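PDB 5IKY: oxalate biosynthetic component 1, which produces oxalate in a quorum sensing-dependent pathway, combining a serine hydrolase activity with an additional lyase activity in a single chain. Local coordinates for residues P56-R62 / G183-A189; V61-G65 / T105-L109. One frame throughout, in Å; residues are numbered along the deposited sequence.

Interaction 1 (P56-R62 / G183-A189); sequences PAGGIVR and GWRMCGA
The first torsion of W184 sets CG beside the backbone N (chi1 -63°), and this lays the indole across the base of the R62 side chain. R62 CB sits 3.7 Å from the centroid of the five-membered ring of W184, 13° off the ring normal, a CH-pi contact over the face. Beyond this methylene the arginine runs on past G183, its guanidinium leaving for P107 O. The same indole meets I60 at its six-membered ring, where I60 CD1 approaches W184 CE3 obliquely at 3.6 Å. M186 is folded at both chi2 and chi3, with SD 3.7 Å from I60 CG2 and CE turned toward G58 O. V61 faces the other way: its CB packs at 3.5 Å on C187 SG. Backbone bonds fix the register. V61 and R185 form an antiparallel hydrogen-bonded pair, V61 N to R185 O at 2.9 Å and R185 N to V61 O at 3.0 Å. Beside it, I60 and M186 form a non-hydrogen-bonded pair. The pairing extends into the loops through C187 N to G59 O (2.7 Å) and the nearly straight but longer G58 N to C187 O (3.3 Å, 172°). Helix 176-181 covers the face carrying I60 and M186. Backbone bonds of I60 with L160 and R62 with T158 add strand 156-160, completing a three-stranded antiparallel sheet with strand 60-64 central and strand 185-186 outermost.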
loop_
_atom_site.group_PDB
_atom_site.type_symbol
_atom_site.label_atom_id
_atom_site.label_comp_id
_atom_site.label_asym_id
_atom_site.label_seq_id
_atom_site.Cartn_x
_atom_site.Cartn_y
_atom_site.Cartn_z
ATOM N N PRO A 56 8.855 -43.670 -19.964
ATOM C CA PRO A 56 8.169 -44.796 -20.613
ATOM C C PRO A 56 6.649 -44.649 -20.618
ATOM O O PRO A 56 6.110 -43.708 -20.038
ATOM C CB PRO A 56 8.590 -46.000 -19.764
ATOM C CG PRO A 56 8.943 -45.420 -18.434
ATOM C CD PRO A 56 9.557 -44.088 -18.738
ATOM N N ALA A 57 5.971 -45.584 -21.272
ATOM C CA ALA A 57 4.514 -45.603 -21.288
ATOM C C ALA A 57 3.967 -45.874 -19.891
ATOM O O ALA A 57 4.690 -46.349 -19.014
ATOM C CB ALA A 57 4.007 -46.647 -22.268
ATOM N N GLY A 58 2.690 -45.565 -19.683
ATOM C CA GLY A 58 2.054 -45.818 -18.402
ATOM C C GLY A 58 1.573 -44.578 -17.673
ATOM O O GLY A 58 0.896 -44.681 -16.651
ATOM N N GLY A 59 1.923 -43.404 -18.193
ATOM C CA GLY A 59 1.489 -42.149 -17.605
ATOM C C GLY A 59 0.112 -41.724 -18.083
ATOM O O GLY A 59 -0.360 -42.188 -19.121
ATOM N N ILE A 60 -0.536 -40.840 -17.328
ATOM C CA ILE A 60 -1.864 -40.355 -17.695
ATOM C C ILE A 60 -1.840 -38.870 -18.041
ATOM O O ILE A 60 -0.993 -38.124 -17.550
ATOM C CB ILE A 60 -2.887 -40.589 -16.568
ATOM C CG1 ILE A 60 -2.483 -39.821 -15.311
ATOM C CG2 ILE A 60 -3.019 -42.072 -16.267
ATOM C CD1 ILE A 60 -3.425 -40.023 -14.153
ATOM N N VAL A 61 -2.772 -38.442 -18.890
ATOM C CA VAL A 61 -2.820 -37.048 -19.322
ATOM C C VAL A 61 -4.251 -36.513 -19.394
ATOM O O VAL A 61 -5.198 -37.253 -19.671
ATOM C CB VAL A 61 -2.136 -36.864 -20.701
ATOM C CG1 VAL A 61 -3.014 -37.395 -21.822
ATOM C CG2 VAL A 61 -1.785 -35.405 -20.943
ATOM N N ARG A 62 -4.398 -35.223 -19.110
ATOM C CA ARG A 62 -5.656 -34.514 -19.306
ATOM C C ARG A 62 -5.404 -33.345 -20.246
ATOM O O ARG A 62 -4.933 -32.289 -19.822
ATOM C CB ARG A 62 -6.227 -34.024 -17.973
ATOM C CG ARG A 62 -7.523 -33.231 -18.099
ATOM C CD ARG A 62 -8.702 -34.118 -18.473
ATOM N NE ARG A 62 -9.957 -33.369 -18.508
ATOM C CZ ARG A 62 -10.536 -32.931 -19.621
ATOM N NH1 ARG A 62 -9.983 -33.176 -20.800
ATOM N NH2 ARG A 62 -11.676 -32.254 -19.555
ATOM N N GLY A 183 -11.934 -37.693 -17.866
ATOM C CA GLY A 183 -11.250 -37.296 -19.084
ATOM C C GLY A 183 -9.771 -37.625 -19.192
ATOM O O GLY A 183 -9.190 -37.489 -20.268
ATOM N N TRP A 184 -9.150 -38.041 -18.093
ATOM C CA TRP A 184 -7.743 -38.436 -18.131
ATOM C C TRP A 184 -7.599 -39.755 -18.882
ATOM O O TRP A 184 -8.511 -40.581 -18.872
ATOM C CB TRP A 184 -7.163 -38.571 -16.723
ATOM C CG TRP A 184 -7.141 -37.306 -15.915
ATOM C CD1 TRP A 184 -8.218 -36.583 -15.488
ATOM C CD2 TRP A 184 -5.983 -36.639 -15.396
ATOM N NE1 TRP A 184 -7.800 -35.499 -14.754
ATOM C CE2 TRP A 184 -6.432 -35.511 -14.683
ATOM C CE3 TRP A 184 -4.607 -36.883 -15.477
ATOM C CZ2 TRP A 184 -5.557 -34.630 -14.054
ATOM C CZ3 TRP A 184 -3.741 -36.008 -14.850
ATOM C CH2 TRP A 184 -4.217 -34.894 -14.149
ATOM N N ARG A 185 -6.453 -39.961 -19.523
ATOM C CA ARG A 185 -6.236 -41.187 -20.282
ATOM C C ARG A 185 -4.760 -41.574 -20.372
ATOM O O ARG A 185 -3.874 -40.739 -20.194
ATOM C CB ARG A 185 -6.834 -41.042 -21.682
ATOM C CG ARG A 185 -6.101 -40.069 -22.585
ATOM C CD ARG A 185 -6.995 -39.628 -23.732
ATOM N NE ARG A 185 -7.997 -40.638 -24.061
ATOM C CZ ARG A 185 -9.052 -40.418 -24.841
ATOM N NH1 ARG A 185 -9.912 -41.398 -25.088
ATOM N NH2 ARG A 185 -9.248 -39.219 -25.372
ATOM N N MET A 186 -4.512 -42.852 -20.654
ATOM C CA MET A 186 -3.160 -43.405 -20.694
ATOM C C MET A 186 -2.352 -42.898 -21.884
ATOM O O MET A 186 -2.903 -42.615 -22.948
ATOM C CB MET A 186 -3.219 -44.934 -20.728
ATOM C CG MET A 186 -3.943 -45.557 -19.547
ATOM S SD MET A 186 -3.039 -45.377 -17.997
ATOM C CE MET A 186 -1.530 -46.259 -18.386
ATOM N N CYS A 187 -1.039 -42.800 -21.698
ATOM C CA CYS A 187 -0.143 -42.327 -22.747
ATOM C C CYS A 187 0.924 -43.360 -23.074
ATOM O O CYS A 187 1.158 -44.291 -22.301
ATOM C CB CYS A 187 0.536 -41.019 -22.335
ATOM S SG CYS A 187 -0.510 -39.888 -21.413
ATOM N N GLY A 188 1.579 -43.182 -24.216
ATOM C CA GLY A 188 2.721 -44.002 -24.567
ATOM C C GLY A 188 3.994 -43.393 -24.014
ATOM O O GLY A 188 3.953 -42.566 -23.103
ATOM N N ALA A 189 5.133 -43.803 -24.559
ATOM C CA ALA A 189 6.407 -43.219 -24.166
ATOM C C ALA A 189 6.541 -41.826 -24.769
ATOM O O ALA A 189 5.831 -41.479 -25.713
ATOM C CB ALA A 189 7.559 -44.107 -24.599
#

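Interaction 2 (V61-G65 / T105-L109); sequences VREYG and TSPSL
P107 O is gripped by two nitrogens of R62, NH1 at 3.1 Å and NH2 at 3.0 Å, the two terminal nitrogens converging end-on on this one oxygen. The oxygen lies close to the guanidinium plane, so both N-H groups on that edge reach it. Seen from the acceptor the two bonds differ: NH1 is only slightly tilted from the carbonyl plane, whereas NH2 stands 60° above it. NH2 also makes a weak bond to S108 O, at 3.4 Å, so the arginine bridges consecutive carbonyls of the loop. L109 CD2 comes within 3.7 Å of R62 NH2, an apolar neighbour for the charged group. The second anchor is aromatic. With CG of Y64 anti to the backbone N (chi1 -177°), its ring extends over the loop, and S108 CA lies 3.7 Å from the ring centroid, 15° off the normal, in a CH-pi contact. The side chains of Y64 and L109 lie alongside, pointing contrary ways, with Y64 CD2 4.1 Å from L109 CG. Earlier in the loop, S106 CB touches E63 O at 3.3 Å; the carboxylate of E63 itself is engaged by R102 in a salt bridge. No beta pairing joins the segments, which run roughly perpendicular. This is a loop, between strands 99-102 and 114-115, pinned by arginine-to-carbonyl bonds and an aromatic face to the C-terminal half of strand 60-64.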
loop_
_atom_site.group_PDB
_atom_site.type_symbol
_atom_site.label_atom_id
_atom_site.label_comp_id
_atom_site.label_asym_id
_atom_site.label_seq_id
_atom_site.Cartn_x
_atom_site.Cartn_y
_atom_site.Cartn_z
ATOM N N VAL A 61 -2.772 -38.442 -18.890
ATOM C CA VAL A 61 -2.820 -37.048 -19.322
ATOM C C VAL A 61 -4.251 -36.513 -19.394
ATOM O O VAL A 61 -5.198 -37.253 -19.671
ATOM C CB VAL A 61 -2.136 -36.864 -20.701
ATOM C CG1 VAL A 61 -3.014 -37.395 -21.822
ATOM C CG2 VAL A 61 -1.785 -35.405 -20.943
ATOM N N ARG A 62 -4.398 -35.223 -19.110
ATOM C CA ARG A 62 -5.656 -34.514 -19.306
ATOM C C ARG A 62 -5.404 -33.345 -20.246
ATOM O O ARG A 62 -4.933 -32.289 -19.822
ATOM C CB ARG A 62 -6.227 -34.024 -17.973
ATOM C CG ARG A 62 -7.523 -33.231 -18.099
ATOM C CD ARG A 62 -8.702 -34.118 -18.473
ATOM N NE ARG A 62 -9.957 -33.369 -18.508
ATOM C CZ ARG A 62 -10.536 -32.931 -19.621
ATOM N NH1 ARG A 62 -9.983 -33.176 -20.800
ATOM N NH2 ARG A 62 -11.676 -32.254 -19.555
ATOM N N GLU A 63 -5.702 -33.541 -21.526
ATOM C CA GLU A 63 -5.398 -32.533 -22.534
ATOM C C GLU A 63 -6.635 -32.078 -23.298
ATOM O O GLU A 63 -7.567 -32.852 -23.508
ATOM C CB GLU A 63 -4.354 -33.064 -23.518
ATOM C CG GLU A 63 -4.786 -34.309 -24.278
ATOM C CD GLU A 63 -3.845 -34.647 -25.417
ATOM O OE1 GLU A 63 -3.169 -33.726 -25.925
ATOM O OE2 GLU A 63 -3.780 -35.832 -25.807
ATOM N N TYR A 64 -6.624 -30.813 -23.708
ATOM C CA TYR A 64 -7.677 -30.251 -24.545
ATOM C C TYR A 64 -7.248 -28.901 -25.113
ATOM O O TYR A 64 -6.870 -27.997 -24.366
ATOM C CB TYR A 64 -8.981 -30.096 -23.757
ATOM C CG TYR A 64 -10.141 -29.580 -24.583
ATOM C CD1 TYR A 64 -10.890 -30.439 -25.374
ATOM C CD2 TYR A 64 -10.488 -28.233 -24.568
ATOM C CE1 TYR A 64 -11.954 -29.974 -26.132
ATOM C CE2 TYR A 64 -11.547 -27.760 -25.321
ATOM C CZ TYR A 64 -12.274 -28.634 -26.100
ATOM O OH TYR A 64 -13.329 -28.167 -26.849
ATOM N N GLY A 65 -7.297 -28.777 -26.436
ATOM C CA GLY A 65 -7.071 -27.506 -27.102
ATOM C C GLY A 65 -5.678 -27.285 -27.664
ATOM O O GLY A 65 -5.367 -26.189 -28.123
ATOM N N THR A 105 -11.006 -36.816 -29.599
ATOM C CA THR A 105 -11.034 -35.606 -28.787
ATOM C C THR A 105 -11.524 -35.895 -27.369
ATOM O O THR A 105 -12.442 -36.690 -27.164
ATOM C CB THR A 105 -11.921 -34.518 -29.435
ATOM O OG1 THR A 105 -11.447 -34.243 -30.759
ATOM C CG2 THR A 105 -11.880 -33.229 -28.624
ATOM N N SER A 106 -10.892 -35.238 -26.400
ATOM C CA SER A 106 -11.202 -35.405 -24.984
ATOM C C SER A 106 -12.402 -34.546 -24.577
ATOM O O SER A 106 -12.875 -33.734 -25.374
ATOM C CB SER A 106 -9.970 -35.046 -24.143
ATOM O OG SER A 106 -8.855 -35.843 -24.501
ATOM N N PRO A 107 -12.914 -34.736 -23.346
ATOM C CA PRO A 107 -13.949 -33.823 -22.846
ATOM C C PRO A 107 -13.486 -32.370 -22.833
ATOM O O PRO A 107 -12.331 -32.093 -22.508
ATOM C CB PRO A 107 -14.196 -34.320 -21.421
ATOM C CG PRO A 107 -13.875 -35.763 -21.479
ATOM C CD PRO A 107 -12.733 -35.893 -22.450
ATOM N N SER A 108 -14.384 -31.458 -23.190
ATOM C CA SER A 108 -14.072 -30.037 -23.201
ATOM C C SER A 108 -13.942 -29.500 -21.784
ATOM O O SER A 108 -14.162 -30.222 -20.814
ATOM C CB SER A 108 -15.146 -29.254 -23.956
ATOM O OG SER A 108 -16.307 -29.100 -23.159
ATOM N N LEU A 109 -13.590 -28.225 -21.673
ATOM C CA LEU A 109 -13.475 -27.577 -20.374
ATOM C C LEU A 109 -14.663 -26.672 -20.088
ATOM O O LEU A 109 -14.502 -25.592 -19.517
ATOM C CB LEU A 109 -12.176 -26.776 -20.299
ATOM C CG LEU A 109 -10.908 -27.606 -20.500
ATOM C CD1 LEU A 109 -9.690 -26.720 -20.481
ATOM C CD2 LEU A 109 -10.808 -28.675 -19.428
#

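Overall arrangement
Strand 60-64 carries both contacts, whose centres are about 13 Å apart. V61 and R62 lie in both segments, but of the two R62 alone makes contacts in both. Interaction 1 uses the strand's first half for sheet pairing, interaction 2 its second half to hold a loop. R62 joins them, its aliphatic part serving the former and its guanidinium the latter. The partner segments also touch directly, with R185 NH2 3.5 Å from S106 OG and G183 CA 3.9 Å from P107 CG. The contact centres lie about 46 Å and 41 Å from the chain centre; interaction 2 is a surface contact. H227 and E477, which bind the magnesium ion, belong to none of these segments.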